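ESSB (PDB 4ANO) is an integral membrane component of the type VII secretion system, represented here by its cytoplasmic fragment, and probably takes part in protein export across the bacterial membrane. Local coordinates at residues E195-V198 against D199-E202. Numbering follows the deposited sequence. Where two conformers were deposited one is given.
Sequences EKWV and DEEE
Lys196 and Glu200 meet one turn apart on the alpha-helix 187-207, the last helix of this cytoplasmic EssB fragment. In the conformer given, Lys196 NZ lies 3.6 Å from Glu200 OE2, a long i to i+4 salt bridge that is doubtful because the lysine has a second conformer. In this same conformer the methylene before the ammonium comes nearer, Lys196 CE lying 3.2 Å from Glu200 OE2. The lysine chain starts with CG anti to the backbone N (chi1 -166°) and then bends at its last two torsions, which brings its end back to the carboxylate. The Glu200 carboxylate reaches back along the helix to meet it. The ammonium of this conformer also has a weak, long ion pair with Glu180.

A second i to i+4 link runs through water. Trp197 NE1 donates to a water 2.7 Å away; the water oxygen lies in the indole plane, at the ring edge. That water donates in turn to Glu201 OE1, also at 2.7 Å. Glu201 bends at chi2 (63°), which turns its carboxylate to the water. The bridge thus gives the indole N-H of a buried tryptophan a polar partner.

Four successive backbone bonds hold these side chains in step, from Asp199 N to Glu195 O through to Glu202 N to Val198 O at 2.7 Å.

Further out, Trp197 and Val198 pack against helix 84-98, both touching Ile88. Trp197 also touches Ile177, so its side chain sits where helix 187-207 meets helices 84-98 and 176-183. The carboxylate of Glu202 is gripped by two arginines: OE2 forms a salt bridge with Arg206 NE and OE1 one with Arg89 NH2 of helix 84-98.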
ATOM      1  N   GLU A 195      12.356 -12.422  -4.284  1.00 38.59           N
ATOM      2  CA  GLU A 195      13.596 -12.815  -3.646  1.00 41.11           C
ATOM      3  C   GLU A 195      14.636 -13.178  -4.675  1.00 41.27           C
ATOM      4  O   GLU A 195      15.807 -12.826  -4.536  1.00 41.95           O
ATOM      5  CB  GLU A 195      13.412 -13.959  -2.684  1.00 43.78           C
ATOM      6  CG  GLU A 195      14.420 -13.815  -1.537  1.00 49.65           C
ATOM      7  CD  GLU A 195      13.927 -12.841  -0.497  1.00 49.69           C
ATOM      8  OE1 GLU A 195      12.790 -13.042  -0.027  1.00 50.61           O
ATOM      9  OE2 GLU A 195      14.661 -11.903  -0.142  1.00 53.24           O
ATOM     10  N   LYS A 196      14.230 -13.883  -5.730  0.50 42.30           N
ATOM     11  CA  LYS A 196      15.187 -14.190  -6.799  0.50 42.78           C
ATOM     12  C   LYS A 196      15.635 -12.900  -7.499  0.50 41.68           C
ATOM     13  O   LYS A 196      16.820 -12.766  -7.912  0.50 40.79           O
ATOM     14  CB  LYS A 196      14.614 -15.207  -7.804  0.50 45.69           C
ATOM     15  CG  LYS A 196      15.664 -15.808  -8.732  0.50 46.36           C
ATOM     16  CD  LYS A 196      15.031 -16.604  -9.882  0.50 49.18           C
ATOM     17  CE  LYS A 196      15.003 -15.825 -11.203  0.50 47.29           C
ATOM     18  NZ  LYS A 196      14.034 -14.683 -11.134  0.50 41.10           N
ATOM     19  N   TRP A 197      14.709 -11.950  -7.623  1.00 39.11           N
ATOM     20  CA  TRP A 197      15.043 -10.636  -8.220  1.00 37.93           C
ATOM     21  C   TRP A 197      16.028  -9.818  -7.389  1.00 34.91           C
ATOM     22  O   TRP A 197      16.955  -9.238  -7.956  1.00 37.12           O
ATOM     23  CB  TRP A 197      13.790  -9.825  -8.446  1.00 37.34           C
ATOM     24  CG  TRP A 197      14.004  -8.592  -9.332  1.00 37.77           C
ATOM     25  CD1 TRP A 197      15.112  -8.235 -10.077  1.00 39.22           C
ATOM     26  CD2 TRP A 197      13.009  -7.643  -9.625  1.00 36.08           C
ATOM     27  NE1 TRP A 197      14.867  -7.063 -10.755  1.00 40.30           N
ATOM     28  CE2 TRP A 197      13.575  -6.682 -10.486  1.00 37.56           C
ATOM     29  CE3 TRP A 197      11.694  -7.472  -9.195  1.00 34.64           C
ATOM     30  CZ2 TRP A 197      12.856  -5.595 -10.948  1.00 41.49           C
ATOM     31  CZ3 TRP A 197      10.993  -6.401  -9.641  1.00 37.20           C
ATOM     32  CH2 TRP A 197      11.549  -5.479 -10.511  1.00 39.74           C
ATOM     33  N   VAL A 198      15.887  -9.798  -6.058  1.00 35.32           N
ATOM     34  CA  VAL A 198      16.730  -8.869  -5.238  1.00 32.01           C
ATOM     35  C   VAL A 198      18.152  -9.469  -5.296  1.00 35.77           C
ATOM     36  O   VAL A 198      19.136  -8.712  -5.404  1.00 35.35           O
ATOM     37  CB  VAL A 198      16.280  -8.717  -3.739  1.00 34.21           C
ATOM     38  CG1 VAL A 198      16.522  -9.973  -2.953  1.00 32.90           C
ATOM     39  CG2 VAL A 198      16.990  -7.506  -3.034  1.00 27.84           C
ATOM     40  N   ASP A 199      18.244 -10.810  -5.262  1.00 37.08           N
ATOM     41  CA  ASP A 199      19.558 -11.501  -5.379  1.00 39.96           C
ATOM     42  C   ASP A 199      20.254 -11.116  -6.685  1.00 40.33           C
ATOM     43  O   ASP A 199      21.434 -10.763  -6.698  1.00 41.55           O
ATOM     44  CB  ASP A 199      19.446 -13.059  -5.310  1.00 42.04           C
ATOM     45  CG  ASP A 199      19.157 -13.588  -3.889  1.00 47.45           C
ATOM     46  OD1 ASP A 199      19.277 -12.806  -2.919  1.00 49.53           O
ATOM     47  OD2 ASP A 199      18.777 -14.797  -3.745  1.00 50.65           O
ATOM     48  N   GLU A 200      19.515 -11.150  -7.796  1.00 39.93           N
ATOM     49  CA  GLU A 200      20.060 -10.809  -9.097  1.00 39.64           C
ATOM     50  C   GLU A 200      20.558  -9.386  -9.113  1.00 37.39           C
ATOM     51  O   GLU A 200      21.693  -9.061  -9.590  1.00 33.55           O
ATOM     52  CB  GLU A 200      18.997 -11.027 -10.179  1.00 42.13           C
ATOM     53  CG  GLU A 200      18.759 -12.497 -10.464  1.00 46.45           C
ATOM     54  CD  GLU A 200      17.652 -12.727 -11.471  1.00 55.03           C
ATOM     55  OE1 GLU A 200      16.957 -11.751 -11.874  1.00 54.64           O
ATOM     56  OE2 GLU A 200      17.485 -13.905 -11.866  1.00 63.03           O
ATOM     57  N   GLU A 201      19.717  -8.513  -8.560  1.00 33.78           N
ATOM     58  CA  GLU A 201      20.033  -7.115  -8.595  1.00 32.64           C
ATOM     59  C   GLU A 201      21.172  -6.774  -7.636  1.00 30.70           C
ATOM     60  O   GLU A 201      22.020  -5.945  -7.950  1.00 32.27           O
ATOM     61  CB  GLU A 201      18.798  -6.269  -8.205  1.00 28.21           C
ATOM     62  CG  GLU A 201      19.115  -4.808  -8.374  1.00 32.64           C
ATOM     63  CD  GLU A 201      19.440  -4.379  -9.852  1.00 33.79           C
ATOM     64  OE1 GLU A 201      19.098  -5.102 -10.829  1.00 38.31           O
ATOM     65  OE2 GLU A 201      19.971  -3.243 -10.059  1.00 35.38           O
ATOM     66  N   GLU A 202      21.241  -7.448  -6.496  1.00 30.89           N
ATOM     67  CA  GLU A 202      22.366  -7.222  -5.553  1.00 30.13           C
ATOM     68  C   GLU A 202      23.721  -7.658  -6.191  1.00 29.94           C
ATOM     69  O   GLU A 202      24.708  -6.950  -6.042  1.00 28.65           O
ATOM     70  CB  GLU A 202      22.167  -8.018  -4.251  1.00 32.44           C
ATOM     71  CG  GLU A 202      23.345  -7.941  -3.304  1.00 35.43           C
ATOM     72  CD  GLU A 202      23.117  -8.506  -1.914  1.00 39.87           C
ATOM     73  OE1 GLU A 202      22.037  -8.240  -1.314  1.00 44.79           O
ATOM     74  OE2 GLU A 202      24.035  -9.146  -1.401  1.00 42.81           O
TER
HETATM   75  O   HOH W   1      17.129  -6.458 -12.165  1.00 58.36           O